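Succinate-semialdehyde dehydrogenase (Streptococcus pyogenes MGAS1882, PDB 4YWU) probably catalyses the NAD(P)-dependent oxidation of succinic semialdehyde to succinate, as a member of the aldehyde dehydrogenase family. Local coordinates at residues A259-T264 with A303-A308; E423-G428 with E437-G442. One frame throughout, in Å; residues are numbered along the deposited sequence.

Contact 1 (A259-T264 with A303-A308). With SSN (4-oxobutanoic acid), chain C.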
ATOM      1  N   ALA A 259      -9.029  23.830  18.343  1.00 25.18           N
ATOM      2  CA  ALA A 259     -10.224  23.499  19.114  1.00 26.03           C
ATOM      3  C   ALA A 259     -10.463  21.989  19.270  1.00 27.52           C
ATOM      4  O   ALA A 259     -11.611  21.532  19.333  1.00 28.24           O
ATOM      5  CB  ALA A 259     -11.452  24.170  18.492  1.00 24.01           C
ATOM      6  N   GLY A 260      -9.381  21.219  19.330  1.00 27.04           N
ATOM      7  CA  GLY A 260      -9.510  19.780  19.492  1.00 26.82           C
ATOM      8  C   GLY A 260      -9.820  18.998  18.226  1.00 26.32           C
ATOM      9  O   GLY A 260      -9.967  17.772  18.262  1.00 25.69           O
ATOM     10  N   GLN A 261      -9.921  19.700  17.105  1.00 24.87           N
ATOM     11  CA  GLN A 261     -10.214  19.061  15.834  1.00 25.13           C
ATOM     12  C   GLN A 261      -8.914  18.635  15.135  1.00 26.64           C
ATOM     13  O   GLN A 261      -8.595  19.084  14.036  1.00 27.54           O
ATOM     14  CB  GLN A 261     -11.008  20.028  14.952  1.00 24.98           C
ATOM     15  CG  GLN A 261     -12.319  20.495  15.569  1.00 22.60           C
ATOM     16  CD  GLN A 261     -12.917  21.676  14.831  1.00 22.46           C
ATOM     17  OE1 GLN A 261     -12.285  22.723  14.711  1.00 23.87           O
ATOM     18  NE2 GLN A 261     -14.136  21.515  14.331  1.00 22.91           N
ATOM     19  N   VAL A 262      -8.164  17.759  15.788  1.00 27.69           N
ATOM     20  CA  VAL A 262      -6.909  17.267  15.249  1.00 27.05           C
ATOM     21  C   VAL A 262      -6.887  15.761  15.454  1.00 27.61           C
ATOM     22  O   VAL A 262      -7.064  15.282  16.570  1.00 26.35           O
ATOM     23  CB  VAL A 262      -5.711  17.886  15.993  1.00 26.76           C
ATOM     24  CG1 VAL A 262      -4.415  17.572  15.266  1.00 24.24           C
ATOM     25  CG2 VAL A 262      -5.914  19.376  16.127  1.00 27.57           C
ATOM     26  N   CYS A 263      -6.678  15.023  14.369  1.00 30.12           N
ATOM     27  CA  CYS A 263      -6.638  13.570  14.430  1.00 31.96           C
ATOM     28  C   CYS A 263      -5.616  13.117  15.460  1.00 31.42           C
ATOM     29  O   CYS A 263      -5.790  12.078  16.095  1.00 33.36           O
ATOM     30  CB  CYS A 263      -6.312  12.990  13.054  1.00 32.99           C
ATOM     31  SG  CYS A 263      -7.566  13.366  11.780  1.00 40.11           S
ATOM     32  N   THR A 264      -4.556  13.898  15.639  1.00 30.89           N
ATOM     33  CA  THR A 264      -3.532  13.559  16.623  1.00 31.25           C
ATOM     34  C   THR A 264      -3.675  14.348  17.927  1.00 30.37           C
ATOM     35  O   THR A 264      -2.720  14.505  18.688  1.00 30.27           O
ATOM     36  CB  THR A 264      -2.102  13.753  16.058  1.00 31.84           C
ATOM     37  OG1 THR A 264      -2.057  14.936  15.253  1.00 33.77           O
ATOM     38  CG2 THR A 264      -1.696  12.548  15.231  1.00 29.96           C
ATOM     39  N   ALA A 303     -11.147  28.691  19.103  1.00 30.41           N
ATOM     40  CA  ALA A 303     -11.971  28.952  17.936  1.00 31.04           C
ATOM     41  C   ALA A 303     -13.293  28.191  17.936  1.00 30.88           C
ATOM     42  O   ALA A 303     -13.478  27.241  18.691  1.00 30.93           O
ATOM     43  CB  ALA A 303     -11.183  28.612  16.686  1.00 32.01           C
ATOM     44  N   PRO A 304     -14.252  28.624  17.102  1.00 30.85           N
ATOM     45  CA  PRO A 304     -15.523  27.898  17.079  1.00 30.29           C
ATOM     46  C   PRO A 304     -15.271  26.666  16.222  1.00 31.23           C
ATOM     47  O   PRO A 304     -14.252  26.598  15.533  1.00 32.36           O
ATOM     48  CB  PRO A 304     -16.471  28.891  16.416  1.00 27.66           C
ATOM     49  CG  PRO A 304     -15.587  29.582  15.447  1.00 27.71           C
ATOM     50  CD  PRO A 304     -14.318  29.826  16.249  1.00 29.12           C
ATOM     51  N   LEU A 305     -16.165  25.687  16.261  1.00 31.71           N
ATOM     52  CA  LEU A 305     -15.958  24.497  15.444  1.00 30.53           C
ATOM     53  C   LEU A 305     -16.243  24.842  13.987  1.00 30.35           C
ATOM     54  O   LEU A 305     -16.831  25.884  13.693  1.00 29.68           O
ATOM     55  CB  LEU A 305     -16.848  23.354  15.922  1.00 30.16           C
ATOM     56  CG  LEU A 305     -16.688  23.022  17.407  1.00 28.53           C
ATOM     57  CD1 LEU A 305     -17.434  21.743  17.702  1.00 29.20           C
ATOM     58  CD2 LEU A 305     -15.222  22.865  17.763  1.00 26.92           C
ATOM     59  N   SER A 306     -15.820  23.967  13.083  1.00 30.80           N
ATOM     60  CA  SER A 306     -15.974  24.191  11.648  1.00 30.62           C
ATOM     61  C   SER A 306     -17.398  24.262  11.091  1.00 30.11           C
ATOM     62  O   SER A 306     -17.605  24.811  10.000  1.00 30.12           O
ATOM     63  CB  SER A 306     -15.188  23.127  10.880  1.00 30.83           C
ATOM     64  OG  SER A 306     -15.697  21.832  11.141  1.00 31.23           O
ATOM     65  N   SER A 307     -18.374  23.711  11.807  1.00 28.05           N
ATOM     66  CA  SER A 307     -19.750  23.753  11.318  1.00 27.74           C
ATOM     67  C   SER A 307     -20.766  23.473  12.406  1.00 27.24           C
ATOM     68  O   SER A 307     -20.417  22.986  13.479  1.00 29.59           O
ATOM     69  CB  SER A 307     -19.951  22.741  10.191  1.00 27.68           C
ATOM     70  OG  SER A 307     -20.036  21.426  10.705  1.00 26.94           O
ATOM     71  N   ALA A 308     -22.025  23.790  12.125  1.00 26.12           N
ATOM     72  CA  ALA A 308     -23.098  23.550  13.074  1.00 26.17           C
ATOM     73  C   ALA A 308     -23.135  22.062  13.405  1.00 26.70           C
ATOM     74  O   ALA A 308     -23.101  21.681  14.576  1.00 28.36           O
ATOM     75  CB  ALA A 308     -24.421  23.987  12.483  1.00 26.71           C
TER
HETATM   76  C1  SSN C 501      -4.430  15.771  11.692  1.00 58.86           C
HETATM   77  O1  SSN C 501      -3.460  15.748  12.508  1.00 57.81           O
HETATM   78  C2  SSN C 501      -4.259  15.394  10.228  1.00 59.42           C
HETATM   79  O2  SSN C 501      -5.566  16.110  12.091  1.00 58.07           O
HETATM   80  C3  SSN C 501      -5.117  14.191   9.854  1.00 58.65           C
HETATM   81  C4  SSN C 501      -4.194  13.074   9.374  1.00 58.61           C
HETATM   82  O4  SSN C 501      -4.387  11.889   9.633  1.00 57.54           O
HETATM   83  O   HOH W   1      -8.748  27.048  18.731  1.00 27.15           O

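Contact 2 (E423-G428 with E437-G442). With SSN (4-oxobutanoic acid), chain C.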
ATOM      1  N   GLU A 423      10.068  15.974   7.415  1.00 29.66           N
ATOM      2  CA  GLU A 423      11.032  14.881   7.465  1.00 29.49           C
ATOM      3  C   GLU A 423      10.523  13.701   8.281  1.00 28.53           C
ATOM      4  O   GLU A 423      11.142  12.640   8.301  1.00 28.89           O
ATOM      5  CB  GLU A 423      12.359  15.370   8.060  1.00 30.96           C
ATOM      6  CG  GLU A 423      12.232  16.004   9.441  1.00 33.84           C
ATOM      7  CD  GLU A 423      12.049  17.518   9.394  1.00 36.81           C
ATOM      8  OE1 GLU A 423      11.177  17.999   8.636  1.00 35.49           O
ATOM      9  OE2 GLU A 423      12.779  18.230  10.126  1.00 40.34           O
ATOM     10  N   LEU A 424       9.396  13.892   8.958  1.00 28.09           N
ATOM     11  CA  LEU A 424       8.819  12.843   9.792  1.00 26.83           C
ATOM     12  C   LEU A 424       7.619  12.156   9.144  1.00 26.65           C
ATOM     13  O   LEU A 424       6.684  12.808   8.672  1.00 24.93           O
ATOM     14  CB  LEU A 424       8.390  13.415  11.145  1.00 25.50           C
ATOM     15  CG  LEU A 424       9.475  14.067  12.000  1.00 24.29           C
ATOM     16  CD1 LEU A 424       8.845  14.735  13.219  1.00 23.51           C
ATOM     17  CD2 LEU A 424      10.483  13.021  12.421  1.00 23.49           C
ATOM     18  N   PRO A 425       7.636  10.818   9.116  1.00 26.33           N
ATOM     19  CA  PRO A 425       6.537  10.050   8.527  1.00 27.23           C
ATOM     20  C   PRO A 425       5.270  10.176   9.368  1.00 27.38           C
ATOM     21  O   PRO A 425       5.320  10.104  10.601  1.00 26.45           O
ATOM     22  CB  PRO A 425       7.085   8.623   8.503  1.00 27.66           C
ATOM     23  CG  PRO A 425       8.026   8.605   9.678  1.00 27.10           C
ATOM     24  CD  PRO A 425       8.725   9.931   9.564  1.00 25.52           C
ATOM     25  N   PHE A 426       4.139  10.371   8.698  1.00 27.06           N
ATOM     26  CA  PHE A 426       2.868  10.517   9.389  1.00 27.38           C
ATOM     27  C   PHE A 426       1.923   9.404   8.963  1.00 28.14           C
ATOM     28  O   PHE A 426       1.746   9.156   7.771  1.00 28.08           O
ATOM     29  CB  PHE A 426       2.269  11.884   9.060  1.00 28.22           C
ATOM     30  CG  PHE A 426       1.164  12.309   9.985  1.00 28.76           C
ATOM     31  CD1 PHE A 426      -0.090  11.703   9.926  1.00 29.20           C
ATOM     32  CD2 PHE A 426       1.370  13.333  10.903  1.00 27.24           C
ATOM     33  CE1 PHE A 426      -1.124  12.115  10.768  1.00 28.55           C
ATOM     34  CE2 PHE A 426       0.344  13.752  11.750  1.00 26.56           C
ATOM     35  CZ  PHE A 426      -0.904  13.144  11.681  1.00 27.70           C
ATOM     36  N   GLY A 427       1.325   8.726   9.939  1.00 29.01           N
ATOM     37  CA  GLY A 427       0.407   7.646   9.620  1.00 29.76           C
ATOM     38  C   GLY A 427       0.158   6.745  10.810  1.00 29.71           C
ATOM     39  O   GLY A 427       0.894   6.798  11.787  1.00 31.88           O
ATOM     40  N   GLY A 428      -0.873   5.913  10.737  1.00 29.52           N
ATOM     41  CA  GLY A 428      -1.157   5.028  11.852  1.00 30.63           C
ATOM     42  C   GLY A 428      -1.586   3.634  11.442  1.00 30.66           C
ATOM     43  O   GLY A 428      -1.463   3.262  10.270  1.00 30.50           O
ATOM     44  N   GLU A 437       2.704   9.337   5.157  1.00 27.99           N
ATOM     45  CA  GLU A 437       2.841  10.561   4.383  1.00 28.37           C
ATOM     46  C   GLU A 437       4.004  11.329   4.968  1.00 27.95           C
ATOM     47  O   GLU A 437       4.329  11.154   6.140  1.00 30.47           O
ATOM     48  CB  GLU A 437       1.571  11.394   4.452  1.00 29.28           C
ATOM     49  CG  GLU A 437       0.386  10.719   3.806  1.00 35.63           C
ATOM     50  CD  GLU A 437      -0.738  11.688   3.515  1.00 39.20           C
ATOM     51  OE1 GLU A 437      -0.708  12.803   4.077  1.00 43.61           O
ATOM     52  OE2 GLU A 437      -1.652  11.337   2.732  1.00 41.23           O
ATOM     53  N   LEU A 438       4.633  12.168   4.152  1.00 27.39           N
ATOM     54  CA  LEU A 438       5.790  12.972   4.561  1.00 28.30           C
ATOM     55  C   LEU A 438       7.050  12.123   4.671  1.00 29.73           C
ATOM     56  O   LEU A 438       6.985  10.891   4.616  1.00 30.98           O
ATOM     57  CB  LEU A 438       5.508  13.744   5.860  1.00 25.61           C
ATOM     58  CG  LEU A 438       4.400  14.796   5.758  1.00 24.83           C
ATOM     59  CD1 LEU A 438       4.318  15.581   7.060  1.00 25.11           C
ATOM     60  CD2 LEU A 438       4.684  15.734   4.587  1.00 22.00           C
ATOM     61  N   SER A 439       8.189  12.789   4.839  1.00 31.13           N
ATOM     62  CA  SER A 439       9.492  12.128   4.904  1.00 31.35           C
ATOM     63  C   SER A 439       9.663  11.336   3.605  1.00 32.08           C
ATOM     64  O   SER A 439       8.847  11.453   2.686  1.00 31.52           O
ATOM     65  CB  SER A 439       9.547  11.179   6.100  1.00 31.65           C
ATOM     66  OG  SER A 439       8.893   9.952   5.819  1.00 32.65           O
ATOM     67  N   GLU A 440      10.714  10.531   3.517  1.00 32.45           N
ATOM     68  CA  GLU A 440      10.936   9.753   2.307  1.00 33.48           C
ATOM     69  C   GLU A 440       9.895   8.656   2.097  1.00 33.89           C
ATOM     70  O   GLU A 440       9.617   8.277   0.963  1.00 35.60           O
ATOM     71  CB  GLU A 440      12.334   9.143   2.321  1.00 34.28           C
ATOM     72  CG  GLU A 440      12.579   8.175   1.189  1.00 39.80           C
ATOM     73  CD  GLU A 440      14.003   8.234   0.661  1.00 43.63           C
ATOM     74  OE1 GLU A 440      14.947   8.333   1.485  1.00 43.70           O
ATOM     75  OE2 GLU A 440      14.169   8.167  -0.580  1.00 44.15           O
ATOM     76  N   LEU A 441       9.315   8.153   3.181  1.00 33.68           N
ATOM     77  CA  LEU A 441       8.311   7.098   3.082  1.00 33.43           C
ATOM     78  C   LEU A 441       7.065   7.527   2.301  1.00 33.17           C
ATOM     79  O   LEU A 441       6.576   6.788   1.447  1.00 33.50           O
ATOM     80  CB  LEU A 441       7.913   6.622   4.483  1.00 34.12           C
ATOM     81  CG  LEU A 441       9.056   6.155   5.396  1.00 34.53           C
ATOM     82  CD1 LEU A 441       8.479   5.401   6.586  1.00 32.93           C
ATOM     83  CD2 LEU A 441      10.005   5.248   4.626  1.00 35.90           C
ATOM     84  N   GLY A 442       6.551   8.717   2.591  1.00 33.03           N
ATOM     85  CA  GLY A 442       5.374   9.189   1.883  1.00 32.20           C
ATOM     86  C   GLY A 442       5.692   9.532   0.439  1.00 32.43           C
ATOM     87  O   GLY A 442       4.800   9.583  -0.416  1.00 31.92           O
TER
HETATM   88  C1  SSN C 501      -4.430  15.771  11.692  1.00 58.86           C
HETATM   89  O1  SSN C 501      -3.460  15.748  12.508  1.00 57.81           O
HETATM   90  C2  SSN C 501      -4.259  15.394  10.228  1.00 59.42           C
HETATM   91  O2  SSN C 501      -5.566  16.110  12.091  1.00 58.07           O
HETATM   92  C3  SSN C 501      -5.117  14.191   9.854  1.00 58.65           C
HETATM   93  C4  SSN C 501      -4.194  13.074   9.374  1.00 58.61           C
HETATM   94  O4  SSN C 501      -4.387  11.889   9.633  1.00 57.54           O

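Contact 1 (A259-T264 with A303-A308)
Leu305 packs against Ala259 and Gln261. Its CB faces the amide end of Gln261. CG lies anti to the carbonyl carbon (chi1 -55°), and with this torsion the CD2 methyl reaches Gln261 and Ala259. CD2 does the touching: it lies 3.9 Å from CD of Gln261 and 4.1 Å from CB of Ala259. The side chains of Leu305 and Gln261 cross obliquely. The Ala259 methyl also sits against the carbonyl of Ala303, with Ala259 CB 3.7 Å from Ala303 O. The flat amide of Gln261 ends near the backbone N of Ser306. One water joins the two backbones: it accepts from Ala303 N at 2.9 Å and, weakly, from Ala259 N.

Gln261 is the centre of an inverse gamma turn. The run Gly260 to Thr264 matches the signature around the active-site cysteine of aldehyde dehydrogenases. The far end of this segment binds the ligand. Cys263 N gives a hydrogen bond of 2.8 Å to O2 of 4-oxobutanoic acid, with an angle of 155° at the hydrogen. Thr264 OG1 adds a weak bond to O1 of the same carboxylate. A backbone amide that holds an oxygen here is consistent with the oxyanion hole of the family. Val262 O is held by Lys267 NZ, and Gly260 O by Arg255 NH1.

The contact is buried. Trp131 packs on both Gln261 and Ser306. Leu305 also touches Ala310 and Val314 of helix 308-323, and Ser307 caps the start of that helix. Segment 259-264 links helix 244-256 to strand 268-272.

Contact 2 (E423-G428 with E437-G442)
Glu437 O receives the backbone N-H of Phe426 at 2.7 Å, with an angle of 157° at the hydrogen. Pro425 CA also approaches this oxygen, in a CA-H...O contact. The return bond, Glu437 N to Phe426 O, is 2.8 Å. Phe426 and Glu437 thus form a single antiparallel bridge, a hydrogen-bonded pair. Further along, Ser439 makes an ST turn: Leu441 N gives a hydrogen bond to Ser439 OG. The Pro425 ring packs against this turn, with Pro425 CB 3.5 Å from Ser439 OG and 4.0 Å from Leu441 CD1.

Arg140 on helix 134-148 serves both sides of the bridge. It forms a salt bridge with the Glu437 carboxylate and a cation-pi contact with the Phe426 ring. At the other end, Glu423 OE2 bonds Thr110 OG1 of the second subunit, so the contact also lies at the dimer interface. Phe426 lines the ligand pocket. Its CG is anti to the backbone N (chi1 -164°), which swings the ring to the ligand. Phe426 CE1 lies 3.5 Å from O4, the aldehyde oxygen of 4-oxobutanoic acid, which approaches the ring obliquely.

Overall arrangement
The chain starts with two short strands, then builds four helices between residues 22 and 102 and the sheet containing strands 124-128 and 225-229. After helix 244-256, contact 1 closes a loop of 38 residues. That loop holds strand 268-272, part of the second sheet, and helix 273-288. Contact 2 comes later and closes a loop of eight residues with the short strands 429-430 and 433-434. Strand 433-434 returns to the edge of the first sheet, beside 225-229. The two closures are in series and neither crosses the other. Their centres are about 23 Å apart, but they meet at the ligand pocket, where Thr264 CG2 packs 3.7 Å from Phe426 CZ. Both contacts touch 4-oxobutanoic acid.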